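Local coordinates for 70 kDa protein (Xanthomonas sp., PDB 4B2N) that oxidatively cleaves the polyisoprene of natural rubber as a processive dioxygenase that carries two covalently attached c-type hemes, at residues I426-R431 with T499-P504; L221-F226 with P616-Q621. All coordinates share one frame; numbering follows the deposited sequence.

Interaction 1: I426-R431 with T499-P504; sequences IRTDPR and TGYIAP. With HEC (heme c), chain D.
Ile-426, at the end of helix 423-426, and the turn that follows it face Tyr-501 of strand 500-502 with the backbones well apart, the CA atoms of Ile-426 and Gly-500 being 7.4 Å from each other. Side chains and one heme propionate bridge this gap. With CG anti to its own carbonyl carbon (chi1 -61°), the Tyr-501 ring reaches across to the 428-430 backbone, where its OH donates a very short bond of 2.5 Å to Asp-429 O. The same OH is also hydrogen-bonded to the backbone N of Met-433, so the phenol is gripped from two places in one loop. Pro-430 CA lies at the ring edge. Ile-426 crosses the tyrosine at about a right angle and sets CG2 4.1 Å from CD2 of Tyr-501, while its other branch ends in CD1, 3.5 Å from C2D of the heme. Thr-428 crosses the tyrosine side chain at a slant, its OG1 3.2 Å from Tyr-501 CD2. With chi1 at 40°, OG1 is turned to donate to heme O1D at 2.8 Å. Asp-429 shapes the turn: its OD1 accepts from Arg-431 N at 2.9 Å, an Asx turn, and OD2 takes the backbone N of Asp-637. From the strand side, Ala-503 CB packs against the porphyrin at CHD, 3.3 Å away. This heme has its iron bound by His-394 and His-641; Ile-426 touches His-641, and His-517, which stacks on Tyr-501, also hydrogen-bonds to the heme through ND1. Within this buried contact, O1D thus accepts a hydrogen bond from the Thr-428 hydroxyl, next to a tyrosine whose OH is held by the loop backbone, which would steady the propionate's orientation and could modestly influence the heme's electrostatics.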
# COMPACT_ATOMS: atom_id res chain seq x y z
N ILE A 426 -0.19 17.12 11.04
CA ILE A 426 -0.13 16.84 9.61
C ILE A 426 -1.30 17.39 8.82
O ILE A 426 -1.08 17.91 7.73
CB ILE A 426 0.11 15.32 9.31
CG1 ILE A 426 0.18 15.05 7.77
CG2 ILE A 426 -0.81 14.44 10.15
CD1 ILE A 426 1.49 15.72 7.21
N ARG A 427 -2.52 17.25 9.36
CA ARG A 427 -3.76 17.86 8.80
C ARG A 427 -4.05 17.47 7.35
O ARG A 427 -4.73 18.21 6.62
CB ARG A 427 -3.72 19.36 8.95
CG ARG A 427 -3.34 19.77 10.36
CD ARG A 427 -4.01 21.07 10.80
NE ARG A 427 -4.22 22.01 9.70
CZ ARG A 427 -3.23 22.66 9.07
NH1 ARG A 427 -1.97 22.44 9.42
NH2 ARG A 427 -3.51 23.50 8.09
N THR A 428 -3.50 16.33 6.91
CA THR A 428 -3.89 15.85 5.58
C THR A 428 -5.25 15.19 5.73
O THR A 428 -5.79 15.07 6.85
CB THR A 428 -2.91 14.80 5.08
OG1 THR A 428 -2.56 13.98 6.19
CG2 THR A 428 -1.65 15.49 4.53
N ASP A 429 -5.81 14.73 4.62
CA ASP A 429 -7.18 14.20 4.66
C ASP A 429 -7.33 13.21 5.79
O ASP A 429 -6.59 12.19 5.87
CB ASP A 429 -7.57 13.55 3.34
CG ASP A 429 -9.04 13.29 3.27
OD1 ASP A 429 -9.53 12.43 4.03
OD2 ASP A 429 -9.72 13.98 2.50
N PRO A 430 -8.29 13.48 6.67
CA PRO A 430 -8.37 12.62 7.87
C PRO A 430 -9.21 11.37 7.73
O PRO A 430 -9.34 10.67 8.72
CB PRO A 430 -9.07 13.52 8.87
CG PRO A 430 -9.99 14.34 8.01
CD PRO A 430 -9.24 14.62 6.73
N ARG A 431 -9.81 11.06 6.58
CA ARG A 431 -10.79 9.95 6.58
C ARG A 431 -10.06 8.65 6.90
O ARG A 431 -10.62 7.78 7.60
CB ARG A 431 -11.49 9.71 5.24
CG ARG A 431 -12.31 10.88 4.71
CD ARG A 431 -13.35 11.30 5.76
NE ARG A 431 -14.26 12.30 5.20
CZ ARG A 431 -15.38 12.73 5.77
NH1 ARG A 431 -15.77 12.25 6.95
NH2 ARG A 431 -16.13 13.66 5.14
N THR A 499 -3.52 7.93 15.68
CA THR A 499 -3.27 9.30 16.11
C THR A 499 -2.87 10.22 14.94
O THR A 499 -2.96 11.45 15.04
CB THR A 499 -2.10 9.33 17.12
OG1 THR A 499 -0.97 8.75 16.51
CG2 THR A 499 -2.43 8.50 18.35
N GLY A 500 -2.43 9.63 13.84
CA GLY A 500 -2.03 10.41 12.68
C GLY A 500 -1.48 9.53 11.57
O GLY A 500 -1.91 8.37 11.38
N TYR A 501 -0.55 10.09 10.80
CA TYR A 501 -0.01 9.38 9.65
C TYR A 501 1.52 9.27 9.79
O TYR A 501 2.19 10.21 10.33
CB TYR A 501 -0.42 10.08 8.34
CG TYR A 501 -1.90 10.13 8.12
CD1 TYR A 501 -2.65 8.97 7.97
CD2 TYR A 501 -2.55 11.38 7.99
CE1 TYR A 501 -4.04 9.04 7.77
CE2 TYR A 501 -3.90 11.47 7.77
CZ TYR A 501 -4.65 10.28 7.65
OH TYR A 501 -6.00 10.38 7.45
N ILE A 502 2.08 8.17 9.29
CA ILE A 502 3.53 7.99 9.23
C ILE A 502 4.13 9.06 8.26
O ILE A 502 3.51 9.37 7.22
CB ILE A 502 3.84 6.55 8.75
CG1 ILE A 502 5.32 6.24 8.83
CG2 ILE A 502 3.39 6.37 7.31
CD1 ILE A 502 5.82 6.23 10.26
N ALA A 503 5.24 9.72 8.66
CA ALA A 503 6.06 10.51 7.72
C ALA A 503 6.95 9.47 6.94
O ALA A 503 7.91 8.88 7.48
CB ALA A 503 6.87 11.60 8.45
N PRO A 504 6.59 9.16 5.69
CA PRO A 504 7.30 7.98 5.14
C PRO A 504 8.73 8.31 4.68
O PRO A 504 9.06 9.47 4.57
CB PRO A 504 6.49 7.63 3.89
CG PRO A 504 5.75 8.89 3.53
CD PRO A 504 5.52 9.66 4.81
FE HEC D . 6.60 15.59 5.06
CHA HEC D . 4.38 13.46 3.48
CHB HEC D . 8.61 15.80 2.12
CHC HEC D . 8.52 18.07 6.41
CHD HEC D . 5.42 14.60 8.11
NA HEC D . 6.56 14.70 3.24
C1A HEC D . 5.48 13.97 2.70
C2A HEC D . 5.69 13.66 1.29
C3A HEC D . 6.94 14.34 0.89
C4A HEC D . 7.40 15.02 2.09
CMA HEC D . 7.57 14.29 -0.48
CAA HEC D . 4.87 12.73 0.40
CBA HEC D . 5.48 11.33 0.78
CGA HEC D . 4.63 10.19 0.18
O1A HEC D . 3.55 10.52 -0.37
O2A HEC D . 4.99 8.96 0.17
NB HEC D . 8.28 16.74 4.33
C1B HEC D . 8.96 16.72 3.19
C2B HEC D . 10.07 17.67 3.08
C3B HEC D . 10.02 18.37 4.38
C4B HEC D . 8.90 17.72 5.05
CMB HEC D . 11.01 17.84 1.91
CAB HEC D . 10.87 19.51 4.88
CBB HEC D . 10.68 20.71 4.18
NC HEC D . 7.02 16.12 6.88
C1C HEC D . 7.71 17.29 7.30
C2C HEC D . 7.58 17.60 8.72
C3C HEC D . 6.69 16.59 9.21
C4C HEC D . 6.28 15.76 8.04
CMC HEC D . 8.23 18.74 9.50
CAC HEC D . 6.22 16.49 10.64
CBC HEC D . 5.67 17.49 11.34
ND HEC D . 5.26 14.25 5.67
C1D HEC D . 4.83 14.01 6.90
C2D HEC D . 3.74 13.05 7.06
C3D HEC D . 3.42 12.71 5.70
C4D HEC D . 4.37 13.51 4.94
CMD HEC D . 3.10 12.55 8.33
CAD HEC D . 2.35 11.74 5.22
CBD HEC D . 1.14 12.62 4.89
CGD HEC D . -0.02 11.83 4.35
O1D HEC D . -1.15 11.90 4.85
O2D HEC D . 0.25 11.09 3.42

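Interaction 2: L221-F226 with P616-Q621; sequences LASDMF and PPITDQ
Ser-223 on helix 218-226 meets the 616-618 loop, and the hydrogen bonding centres on its hydroxyl. The torsion chi1 of 180° places OG opposite the backbone N, within bonding distance of the loop, where it donates to Pro-616 O at 2.8 Å. The bond lies in the carbonyl plane on a lone pair, with a C=O...donor angle of 133°. Arg-227 NH1 adds a weak hydrogen bond to the same Ser-223 OG.

Water carries the second kind of link. One molecule sits 3.0 Å from Ser-223 OG, 2.7 Å from Asp-224 OD1 and 3.2 Å from Ile-618 O, tying two successive helix residues to the loop. The geometry suits donation from the water to each of the three, though only two can be served at a time. Asp-224 is further held by salt bridges to Arg-140 and Arg-227.

Apolar contact is slight: Ile-618 lays CG1 alongside Ser-223, 3.7 Å from its CB.

Beyond the loop, Thr-619 N-caps helix 620-626, and Gln-622 OE1 accepts from Thr-619 N, consistent with a capping box. Ile-618 also rests on Ile-623 and Arg-626 of that helix and on Asp-594 of helix 593-596, so the loop is wedged between these two helices and helix 218-226.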
# COMPACT_ATOMS: atom_id res chain seq x y z
N LEU A 221 -11.59 -2.73 -13.10
CA LEU A 221 -11.30 -4.19 -13.31
C LEU A 221 -12.38 -5.05 -12.69
O LEU A 221 -12.87 -6.00 -13.31
CB LEU A 221 -9.97 -4.48 -12.63
CG LEU A 221 -9.43 -5.90 -12.67
CD1 LEU A 221 -9.02 -6.24 -14.08
CD2 LEU A 221 -8.26 -5.97 -11.66
N ALA A 222 -12.76 -4.70 -11.46
CA ALA A 222 -13.82 -5.42 -10.70
C ALA A 222 -15.15 -5.37 -11.49
O ALA A 222 -15.82 -6.40 -11.71
CB ALA A 222 -13.99 -4.79 -9.27
N SER A 223 -15.48 -4.17 -11.97
CA SER A 223 -16.73 -3.99 -12.74
C SER A 223 -16.74 -4.83 -14.00
O SER A 223 -17.73 -5.63 -14.23
CB SER A 223 -16.90 -2.51 -13.09
OG SER A 223 -18.09 -2.38 -13.81
N ASP A 224 -15.67 -4.74 -14.79
CA ASP A 224 -15.58 -5.58 -15.99
C ASP A 224 -15.68 -7.06 -15.62
O ASP A 224 -16.42 -7.82 -16.27
CB ASP A 224 -14.33 -5.34 -16.84
CG ASP A 224 -14.29 -3.94 -17.47
OD1 ASP A 224 -15.32 -3.21 -17.48
OD2 ASP A 224 -13.22 -3.60 -17.99
N MET A 225 -14.87 -7.48 -14.65
CA MET A 225 -14.76 -8.93 -14.36
C MET A 225 -16.09 -9.49 -13.87
O MET A 225 -16.46 -10.67 -14.18
CB MET A 225 -13.69 -9.12 -13.25
CG MET A 225 -12.30 -8.78 -13.71
SD MET A 225 -11.80 -10.02 -14.84
CE MET A 225 -10.05 -10.03 -14.50
N PHE A 226 -16.82 -8.64 -13.18
CA PHE A 226 -18.09 -9.01 -12.56
C PHE A 226 -19.06 -9.44 -13.67
O PHE A 226 -19.91 -10.30 -13.41
CB PHE A 226 -18.72 -7.89 -11.67
CG PHE A 226 -20.15 -8.23 -11.22
CD1 PHE A 226 -20.35 -9.25 -10.30
CD2 PHE A 226 -21.27 -7.60 -11.77
CE1 PHE A 226 -21.64 -9.61 -9.91
CE2 PHE A 226 -22.56 -7.99 -11.41
CZ PHE A 226 -22.74 -8.97 -10.48
N PRO A 616 -21.89 -1.87 -10.16
CA PRO A 616 -22.43 -1.15 -11.32
C PRO A 616 -21.49 -1.39 -12.55
O PRO A 616 -20.27 -1.38 -12.36
CB PRO A 616 -22.33 0.32 -10.89
CG PRO A 616 -21.29 0.33 -9.84
CD PRO A 616 -21.38 -0.99 -9.11
N PRO A 617 -22.05 -1.57 -13.76
CA PRO A 617 -21.23 -1.52 -14.92
C PRO A 617 -20.68 -0.08 -15.05
O PRO A 617 -21.44 0.87 -15.19
CB PRO A 617 -22.20 -1.91 -16.06
CG PRO A 617 -23.56 -1.46 -15.60
CD PRO A 617 -23.50 -1.70 -14.09
N ILE A 618 -19.37 0.09 -14.97
CA ILE A 618 -18.81 1.45 -15.04
C ILE A 618 -18.81 1.94 -16.50
O ILE A 618 -18.29 1.25 -17.36
CB ILE A 618 -17.41 1.48 -14.42
CG1 ILE A 618 -17.51 1.16 -12.93
CG2 ILE A 618 -16.80 2.84 -14.69
CD1 ILE A 618 -16.18 1.20 -12.19
N THR A 619 -19.43 3.09 -16.78
CA THR A 619 -19.64 3.56 -18.17
C THR A 619 -18.45 4.30 -18.72
O THR A 619 -17.58 4.68 -17.98
CB THR A 619 -20.83 4.53 -18.25
OG1 THR A 619 -20.54 5.71 -17.52
CG2 THR A 619 -22.16 3.85 -17.68
N ASP A 620 -18.44 4.57 -20.03
CA ASP A 620 -17.27 5.19 -20.61
C ASP A 620 -17.24 6.63 -20.13
O ASP A 620 -16.18 7.17 -20.05
CB ASP A 620 -17.30 5.11 -22.13
CG ASP A 620 -17.17 3.68 -22.66
OD1 ASP A 620 -16.51 2.85 -21.97
OD2 ASP A 620 -17.73 3.38 -23.75
N GLN A 621 -18.39 7.25 -19.88
CA GLN A 621 -18.34 8.63 -19.37
C GLN A 621 -17.75 8.67 -17.94
O GLN A 621 -16.99 9.58 -17.58
CB GLN A 621 -19.73 9.37 -19.45
CG GLN A 621 -20.00 10.20 -20.76
CD GLN A 621 -19.00 11.39 -21.14
OE1 GLN A 621 -18.52 12.18 -20.28
NE2 GLN A 621 -18.71 11.53 -22.47
O HOH W 1 -17.47 -1.81 -16.69

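Overall arrangement
Both contacts are largely buried, but interaction 1 lies deeper, its centre about 15 Å from the centre of the chain, against about 23 Å for the centre of interaction 2. Their centres are 31 Å apart and their nearest atoms about 20 Å. They share no element, and along the chain interaction 1 is nested within the loop closed by interaction 2. Interaction 1 joins the turn after helix 423-426 to strand 500-502 at a heme, through an aromatic ring, a propionate and direct bonds. Interaction 2, away from the annotated sites, joins helix 218-226 to the approach of helix 620-626 by a serine hydroxyl and a bridging water, with charged side chains close by.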